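Side-chain contacts in carboxymuconolactone decarboxylase family protein (Thermotoga maritima, PDB 1VKE), which is of uncertain function but belongs to the carboxymuconolactone decarboxylase family and may have peroxiredoxin-like oxidoreductase activity in an antioxidative response: residues E[70-75]-E[111-116]; E[46-51]-E[76-81]. All blocks are in the same frame, centred on the assembly; numbering follows the deposited sequence. Where two conformers were deposited one is given.

Contact 1. Residues E[70-75]-E[111-116]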
ATOM      1  N   ARG E  70       4.266   4.784   4.465  1.00  9.93           N
ATOM      2  CA  ARG E  70       4.461   4.125   5.741  1.00 10.35           C
ATOM      3  C   ARG E  70       5.763   3.321   5.796  1.00 14.05           C
ATOM      4  O   ARG E  70       5.755   2.148   6.171  1.00 13.92           O
ATOM      5  CB  ARG E  70       3.246   3.263   6.068  1.00 11.43           C
ATOM      6  CG  ARG E  70       2.059   4.068   6.414  1.00 11.78           C
ATOM      7  CD  ARG E  70       0.907   3.226   6.922  1.00 17.68           C
ATOM      8  NE  ARG E  70       0.240   2.488   5.871  1.00 20.81           N
ATOM      9  CZ  ARG E  70      -0.280   1.235   5.989  1.00 14.74           C
ATOM     10  NH1 ARG E  70      -0.116   0.465   7.062  1.00 14.25           N
ATOM     11  NH2 ARG E  70      -0.890   0.755   4.956  1.00 19.16           N
ATOM     12  N   CYS E  71       6.868   3.956   5.400  1.00 12.27           N
ATOM     13  CA  CYS E  71       8.215   3.346   5.496  1.00  9.73           C
ATOM     14  C   CYS E  71       9.034   4.028   6.566  1.00 10.57           C
ATOM     15  O   CYS E  71       9.545   5.122   6.349  1.00 14.28           O
ATOM     16  CB  CYS E  71       8.921   3.522   4.149  1.00 12.24           C
ATOM     17  SG  CYS E  71      10.650   2.861   4.150  1.00 16.89           S
ATOM     18  N   ASP E  72       9.175   3.375   7.731  1.00 11.21           N
ATOM     19  CA  ASP E  72       9.867   4.002   8.832  1.00 11.23           C
ATOM     20  C   ASP E  72      11.311   4.354   8.571  1.00 10.48           C
ATOM     21  O   ASP E  72      11.768   5.429   8.954  1.00 10.95           O
ATOM     22  CB  ASP E  72       9.742   3.148  10.079  1.00 14.28           C
ATOM     23  CG  ASP E  72       8.339   3.202  10.664  1.00 22.85           C
ATOM     24  OD1 ASP E  72       7.656   4.244  10.545  1.00 20.01           O
ATOM     25  OD2 ASP E  72       7.829   2.228  11.194  1.00 23.44           O
ATOM     26  N   ASP E  73      12.078   3.445   7.977  1.00 12.06           N
ATOM     27  CA  ASP E  73      13.498   3.760   7.744  1.00 10.35           C
ATOM     28  C   ASP E  73      13.621   4.894   6.724  1.00 10.89           C
ATOM     29  O   ASP E  73      14.561   5.704   6.797  1.00 11.93           O
ATOM     30  CB  ASP E  73      14.237   2.559   7.173  1.00 13.21           C
ATOM     31  CG  ASP E  73      14.740   1.623   8.215  1.00 23.78           C
ATOM     32  OD1 ASP E  73      14.633   1.907   9.425  1.00 26.38           O
ATOM     33  OD2 ASP E  73      15.226   0.534   7.857  1.00 26.85           O
ATOM     34  N   CYS E  74      12.701   4.981   5.757  1.00 11.09           N
ATOM     35  CA  CYS E  74      12.734   6.054   4.762  1.00 11.66           C
ATOM     36  C   CYS E  74      12.383   7.392   5.430  1.00 12.99           C
ATOM     37  O   CYS E  74      12.993   8.452   5.169  1.00 12.92           O
ATOM     38  CB  CYS E  74      11.717   5.843   3.643  1.00 13.29           C
ATOM     39  SG  CYS E  74      11.790   4.209   2.869  1.00 18.48           S
ATOM     40  N   ILE E  75      11.389   7.348   6.312  1.00 11.87           N
ATOM     41  CA  ILE E  75      11.004   8.534   7.090  1.00 10.83           C
ATOM     42  C   ILE E  75      12.210   9.064   7.880  1.00 11.51           C
ATOM     43  O   ILE E  75      12.540  10.280   7.887  1.00 10.60           O
ATOM     44  CB  ILE E  75       9.847   8.203   8.080  1.00 10.29           C
ATOM     45  CG1 ILE E  75       8.566   7.954   7.282  1.00 12.60           C
ATOM     46  CG2 ILE E  75       9.648   9.382   9.095  1.00 13.24           C
ATOM     47  CD1 ILE E  75       7.440   7.402   8.096  1.00 12.19           C
ATOM     48  N   LEU E 111       3.721   8.528  12.180  1.00 13.68           N
ATOM     49  CA  LEU E 111       3.891   9.945  12.560  1.00 15.92           C
ATOM     50  C   LEU E 111       4.412  10.036  13.990  1.00 16.52           C
ATOM     51  O   LEU E 111       5.297  10.851  14.302  1.00 16.88           O
ATOM     52  CB  LEU E 111       2.562  10.671  12.399  1.00 17.90           C
ATOM     53  CG  LEU E 111       2.487  12.079  12.964  1.00 24.37           C
ATOM     54  CD1 LEU E 111       3.354  12.991  12.127  1.00 30.95           C
ATOM     55  CD2 LEU E 111       1.047  12.551  12.993  1.00 30.15           C
ATOM     56  N   ARG E 112       3.923   9.182  14.867  1.00 15.80           N
ATOM     57  CA  ARG E 112       4.424   9.105  16.242  1.00 19.35           C
ATOM     58  C   ARG E 112       5.904   8.791  16.273  1.00 17.90           C
ATOM     59  O   ARG E 112       6.690   9.454  16.987  1.00 17.31           O
ATOM     60  CB  ARG E 112       3.657   8.040  17.020  1.00 22.53           C
ATOM     61  CG  ARG E 112       4.285   7.610  18.338  1.00 27.51           C
ATOM     62  CD  ARG E 112       3.530   6.470  19.030  1.00 32.44           C
ATOM     63  NE  ARG E 112       4.273   5.202  19.026  1.00 45.84           N
ATOM     64  CZ  ARG E 112       4.378   4.343  18.002  1.00 49.76           C
ATOM     65  NH1 ARG E 112       3.811   4.580  16.826  1.00 46.88           N
ATOM     66  NH2 ARG E 112       5.086   3.228  18.170  1.00 54.15           N
ATOM     67  N   ARG E 113       6.310   7.795  15.509  1.00 15.93           N
ATOM     68  CA  ARG E 113       7.710   7.435  15.452  1.00 16.52           C
ATOM     69  C   ARG E 113       8.530   8.568  14.858  1.00 15.78           C
ATOM     70  O   ARG E 113       9.654   8.830  15.300  1.00 15.76           O
ATOM     71  CB  ARG E 113       7.894   6.119  14.665  1.00 19.43           C
ATOM     72  CG  ARG E 113       7.402   4.964  15.473  1.00 20.71           C
ATOM     73  CD  ARG E 113       7.899   3.681  15.001  1.00 33.37           C
ATOM     74  NE  ARG E 113       7.118   3.258  13.870  1.00 35.78           N
ATOM     75  CZ  ARG E 113       6.000   2.534  13.952  1.00 40.90           C
ATOM     76  NH1 ARG E 113       5.482   2.172  15.111  1.00 45.75           N
ATOM     77  NH2 ARG E 113       5.379   2.181  12.848  1.00 26.93           N
ATOM     78  N   ALA E 114       7.988   9.238  13.860  1.00 13.53           N
ATOM     79  CA  ALA E 114       8.679  10.346  13.215  1.00 13.29           C
ATOM     80  C   ALA E 114       8.948  11.484  14.201  1.00 14.60           C
ATOM     81  O   ALA E 114      10.048  12.038  14.211  1.00 14.34           O
ATOM     82  CB  ALA E 114       7.888  10.860  12.023  1.00 16.25           C
ATOM     83  N   VAL E 115       7.943  11.826  14.998  1.00 11.60           N
ATOM     84  CA  VAL E 115       8.074  12.926  15.958  1.00 12.18           C
ATOM     85  C   VAL E 115       9.089  12.570  17.022  1.00 15.19           C
ATOM     86  O   VAL E 115       9.935  13.409  17.385  1.00 15.89           O
ATOM     87  CB  VAL E 115       6.705  13.334  16.535  1.00 13.15           C
ATOM     88  CG1 VAL E 115       6.894  14.267  17.737  1.00 23.08           C
ATOM     89  CG2 VAL E 115       5.926  14.063  15.434  1.00 18.86           C
ATOM     90  N   GLY E 116       9.084  11.329  17.449  1.00 15.55           N
ATOM     91  CA  GLY E 116      10.061  10.822  18.411  1.00 17.77           C
ATOM     92  C   GLY E 116      11.495  10.897  17.921  1.00 17.99           C
ATOM     93  O   GLY E 116      12.414  11.335  18.643  1.00 17.19           O
TER
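Asp72 (chi1 -73°) and Arg113 (chi1 -72°) each turn CG beside the backbone N and anti to the carbonyl carbon. The Arg113 chain then bends at chi3, which brings its guanidinium edge up to the carboxylate of Asp72. One oxygen takes both contacts. Asp72 OD2 lies 3.0 Å from Arg113 NE and 3.0 Å from Arg113 NH2. Both hydrogen bonds are weak and far from straight, so the pairing probably owes more to charge than to well-aligned hydrogen bonds. The two flat groups stand nearly perpendicular, 85° apart, rather than pairing oxygen for nitrogen. The other oxygen, OD1, is hydrogen-bonded to His110 ND1, so the carboxylate is held from two sources. Arg113 NH2 also bonds a bound molecule of unknown identity. Replacing Arg113 by alanine would probably leave Asp72 OD2 without its cationic mate and take away that ligand contact. Deeper in, Ile75 CG2 rests on Ala114 CB at 3.7 Å, a small buried apolar patch between helices 72-84 and 108-127. Leu63, Ser66 and Thr67 of helix 55-68 also touch Ile75. Cys71, the N-cap of helix 72-84, is bonded through SG to Cys74 SG (2.2 Å). Pro109 of a neighbouring subunit packs on both cysteines. A CXXC disulfide at a helix N-terminus, as here, is typical of the redox site of AhpD-like proteins.

Contact 2. Residues E[46-51]-E[76-81]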
ATOM      1  N   ALA E  46      20.277  10.591  -6.723  1.00 12.18           N
ATOM      2  CA  ALA E  46      20.239  11.675  -7.708  1.00 12.19           C
ATOM      3  C   ALA E  46      18.985  12.562  -7.670  1.00 10.91           C
ATOM      4  O   ALA E  46      19.073  13.767  -7.856  1.00 13.24           O
ATOM      5  CB  ALA E  46      20.396  11.131  -9.108  1.00 12.47           C
ATOM      6  N   VAL E  47      17.815  11.953  -7.476  1.00 10.69           N
ATOM      7  CA  VAL E  47      16.536  12.696  -7.542  1.00  9.74           C
ATOM      8  C   VAL E  47      16.367  13.697  -6.413  1.00 11.22           C
ATOM      9  O   VAL E  47      15.472  14.517  -6.495  1.00 14.40           O
ATOM     10  CB  VAL E  47      15.322  11.789  -7.692  1.00 12.24           C
ATOM     11  CG1 VAL E  47      15.391  11.031  -8.995  1.00 18.68           C
ATOM     12  CG2 VAL E  47      15.133  10.883  -6.483  1.00 13.32           C
ATOM     13  N   TYR E  48      17.194  13.620  -5.355  1.00 12.58           N
ATOM     14  CA  TYR E  48      17.153  14.598  -4.291  1.00 12.18           C
ATOM     15  C   TYR E  48      18.226  15.674  -4.405  1.00 14.45           C
ATOM     16  O   TYR E  48      18.274  16.572  -3.558  1.00 14.37           O
ATOM     17  CB  TYR E  48      17.252  13.900  -2.929  1.00 12.43           C
ATOM     18  CG  TYR E  48      16.061  12.995  -2.670  1.00 10.59           C
ATOM     19  CD1 TYR E  48      14.832  13.522  -2.257  1.00 10.73           C
ATOM     20  CD2 TYR E  48      16.126  11.654  -2.922  1.00 12.94           C
ATOM     21  CE1 TYR E  48      13.720  12.698  -2.063  1.00 11.83           C
ATOM     22  CE2 TYR E  48      15.020  10.838  -2.745  1.00 10.19           C
ATOM     23  CZ  TYR E  48      13.837  11.381  -2.321  1.00 12.00           C
ATOM     24  OH  TYR E  48      12.778  10.515  -2.139  1.00 15.05           O
ATOM     25  N   ARG E  49      19.110  15.591  -5.412  1.00 13.09           N
ATOM     26  CA  ARG E  49      20.078  16.654  -5.662  1.00 11.53           C
ATOM     27  C   ARG E  49      19.310  17.890  -6.175  1.00 13.73           C
ATOM     28  O   ARG E  49      18.286  17.746  -6.837  1.00 14.41           O
ATOM     29  CB  ARG E  49      21.162  16.224  -6.664  1.00 12.70           C
ATOM     30  CG  ARG E  49      22.124  15.167  -6.195  1.00 16.47           C
ATOM     31  CD  ARG E  49      23.439  15.147  -7.007  1.00 19.24           C
ATOM     32  NE  ARG E  49      23.251  14.763  -8.415  1.00 24.75           N
ATOM     33  CZ  ARG E  49      23.457  13.540  -8.927  1.00 27.27           C
ATOM     34  NH1 ARG E  49      23.874  12.534  -8.171  1.00 23.19           N
ATOM     35  NH2 ARG E  49      23.243  13.327 -10.224  1.00 29.93           N
ATOM     36  N   PRO E  50      19.784  19.075  -5.812  1.00 14.56           N
ATOM     37  CA  PRO E  50      19.024  20.297  -6.102  1.00 16.08           C
ATOM     38  C   PRO E  50      18.978  20.621  -7.595  1.00 14.60           C
ATOM     39  O   PRO E  50      19.913  20.324  -8.314  1.00 14.45           O
ATOM     40  CB  PRO E  50      19.756  21.361  -5.318  1.00 17.06           C
ATOM     41  CG  PRO E  50      21.158  20.884  -5.200  1.00 14.49           C
ATOM     42  CD  PRO E  50      21.041  19.357  -5.113  1.00 14.77           C
ATOM     43  N   GLY E  51      17.884  21.248  -8.031  1.00 14.13           N
ATOM     44  CA  GLY E  51      17.744  21.781  -9.385  1.00 13.39           C
ATOM     45  C   GLY E  51      16.972  23.072  -9.230  1.00 12.47           C
ATOM     46  O   GLY E  51      17.340  23.920  -8.412  1.00 13.14           O
ATOM     47  N   ARG E  76      12.872   8.146   8.578  1.00 11.55           N
ATOM     48  CA  ARG E  76      14.071   8.506   9.360  1.00 12.05           C
ATOM     49  C   ARG E  76      15.174   9.165   8.513  1.00 10.04           C
ATOM     50  O   ARG E  76      15.727  10.201   8.882  1.00 12.08           O
ATOM     51  CB  ARG E  76      14.639   7.297  10.089  1.00 14.58           C
ATOM     52  CG  ARG E  76      13.849   6.840  11.283  1.00 17.61           C
ATOM     53  CD  ARG E  76      14.407   5.497  11.881  1.00 22.36           C
ATOM     54  NE  ARG E  76      13.435   4.848  12.768  1.00 41.03           N
ATOM     55  CZ  ARG E  76      12.869   3.635  12.584  1.00 42.95           C
ATOM     56  NH1 ARG E  76      13.144   2.877  11.522  1.00 40.42           N
ATOM     57  NH2 ARG E  76      12.006   3.174  13.489  1.00 44.04           N
ATOM     58  N   TYR E  77      15.460   8.572   7.355  1.00 10.16           N
ATOM     59  CA  TYR E  77      16.467   9.060   6.456  1.00 12.43           C
ATOM     60  C   TYR E  77      16.118  10.495   6.057  1.00 10.42           C
ATOM     61  O   TYR E  77      16.928  11.415   6.155  1.00 11.52           O
ATOM     62  CB  TYR E  77      16.574   8.191   5.157  1.00 11.64           C
ATOM     63  CG  TYR E  77      17.525   8.832   4.178  1.00 11.08           C
ATOM     64  CD1 TYR E  77      18.888   8.637   4.267  1.00 15.83           C
ATOM     65  CD2 TYR E  77      17.043   9.614   3.121  1.00 14.45           C
ATOM     66  CE1 TYR E  77      19.772   9.301   3.389  1.00 15.69           C
ATOM     67  CE2 TYR E  77      17.924  10.270   2.253  1.00 18.85           C
ATOM     68  CZ  TYR E  77      19.272  10.089   2.394  1.00 17.00           C
ATOM     69  OH  TYR E  77      20.167  10.697   1.533  1.00 18.29           O
ATOM     70  N   HIS E  78      14.892  10.715   5.580  1.00 11.89           N
ATOM     71  CA  HIS E  78      14.545  12.095   5.135  1.00 11.57           C
ATOM     72  C   HIS E  78      14.459  13.104   6.275  1.00 12.82           C
ATOM     73  O   HIS E  78      14.727  14.294   6.067  1.00 14.50           O
ATOM     74  CB  HIS E  78      13.290  12.057   4.287  1.00 14.65           C
ATOM     75  CG  HIS E  78      13.522  11.382   2.987  1.00 10.94           C
ATOM     76  ND1 HIS E  78      14.313  11.921   1.985  1.00 13.88           N
ATOM     77  CD2 HIS E  78      13.085  10.191   2.516  1.00 14.97           C
ATOM     78  CE1 HIS E  78      14.364  11.068   0.979  1.00 14.58           C
ATOM     79  NE2 HIS E  78      13.598  10.025   1.260  1.00 15.84           N
ATOM     80  N   LEU E  79      14.091  12.663   7.471  1.00 11.70           N
ATOM     81  CA  LEU E  79      14.122  13.563   8.624  1.00 12.09           C
ATOM     82  C   LEU E  79      15.539  14.010   8.874  1.00 11.54           C
ATOM     83  O   LEU E  79      15.801  15.193   9.144  1.00 11.51           O
ATOM     84  CB  LEU E  79      13.582  12.901   9.911  1.00 13.78           C
ATOM     85  CG  LEU E  79      12.064  12.905  10.077  1.00 15.98           C
ATOM     86  CD1 LEU E  79      11.632  12.022  11.262  1.00 18.12           C
ATOM     87  CD2 LEU E  79      11.510  14.339  10.226  1.00 16.79           C
ATOM     88  N   VAL E  80      16.494  13.082   8.855  1.00 12.58           N
ATOM     89  CA  VAL E  80      17.904  13.519   9.045  1.00 11.75           C
ATOM     90  C   VAL E  80      18.272  14.603   8.018  1.00 11.29           C
ATOM     91  O   VAL E  80      18.850  15.641   8.350  1.00 11.89           O
ATOM     92  CB  VAL E  80      18.895  12.326   8.972  1.00 12.67           C
ATOM     93  CG1 VAL E  80      20.321  12.769   9.019  1.00 14.97           C
ATOM     94  CG2 VAL E  80      18.599  11.355  10.088  1.00 12.65           C
ATOM     95  N   ARG E  81      17.959  14.330   6.747  1.00 10.42           N
ATOM     96  CA  ARG E  81      18.362  15.250   5.686  1.00 10.88           C
ATOM     97  C   ARG E  81      17.642  16.585   5.853  1.00 10.30           C
ATOM     98  O   ARG E  81      18.243  17.660   5.640  1.00 10.87           O
ATOM     99  CB  ARG E  81      17.965  14.655   4.339  0.50 11.73           C
ATOM    100  CG  ARG E  81      18.752  13.442   3.946  0.50 12.19           C
ATOM    101  CD  ARG E  81      20.181  13.770   3.563  0.50  9.31           C
ATOM    102  NE  ARG E  81      20.183  14.744   2.452  0.50 11.70           N
ATOM    103  CZ  ARG E  81      20.674  15.987   2.508  0.50 14.93           C
ATOM    104  NH1 ARG E  81      21.279  16.439   3.594  0.50 14.76           N
ATOM    105  NH2 ARG E  81      20.587  16.764   1.438  0.50 15.38           N
TER
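Tyr48 OH and His78 NE2 both hydrogen-bond to one oxygen of a bound molecule of unknown identity. Their own separation, 3.5 Å from Tyr48 OH to His78 NE2, does not amount to a bond. The rings meet in van der Waals contact. His78 CE1 comes over one face of the Tyr48 ring, toward its rim, and lies 3.4 Å from Tyr48 CZ. The planes are inclined at 48° and the centroids are 4.8 Å apart, an oblique pairing. With CG anti to the carbonyl carbon (chi1 -68°), the His78 imidazole extends from the helix toward the loop and over the Tyr48 ring. Its ND1 is hydrogen-bonded to Glu59 OE1, which probably fixes the ring rotation and leaves NE2 directed at the ligand. Tyr77 covers a face of the imidazole, with Tyr77 CD2 above the ring centre. On the other segment, a type I turn from Ala46 to Arg49, closed by Arg49 N to Ala46 O (3.0 Å), carries Tyr48. The contact thus joins the loop after helix 35-46 to helix 72-84. Helix 55-68 touches both through Glu59, which packs on Tyr48, and Val102 of a neighbouring subunit also packs on Tyr48.

The centres of the two contacts lie 15 Å apart, and both use helix 72-84. Contact 1 takes its first turn, and contact 2 the turns that follow. Along the chain the segments alternate: 46-51, 70-75, 76-81, 111-116. The contacts touch where Ala114 O meets Leu79 CD1 at 3.3 Å. Helix 72-84 meets helix 108-127 through Asp72, Ile75 and Leu79, and the 46-51 loop through His78. Cys71, Cys74 and His78, with Glu59 of helix 55-68, match the glutamate, CXXC and histidine pattern of AhpD-like proteins. This is consistent with a redox site in this all-helical, six-chain assembly. Unidentified ligands bound at both contacts may mark pockets.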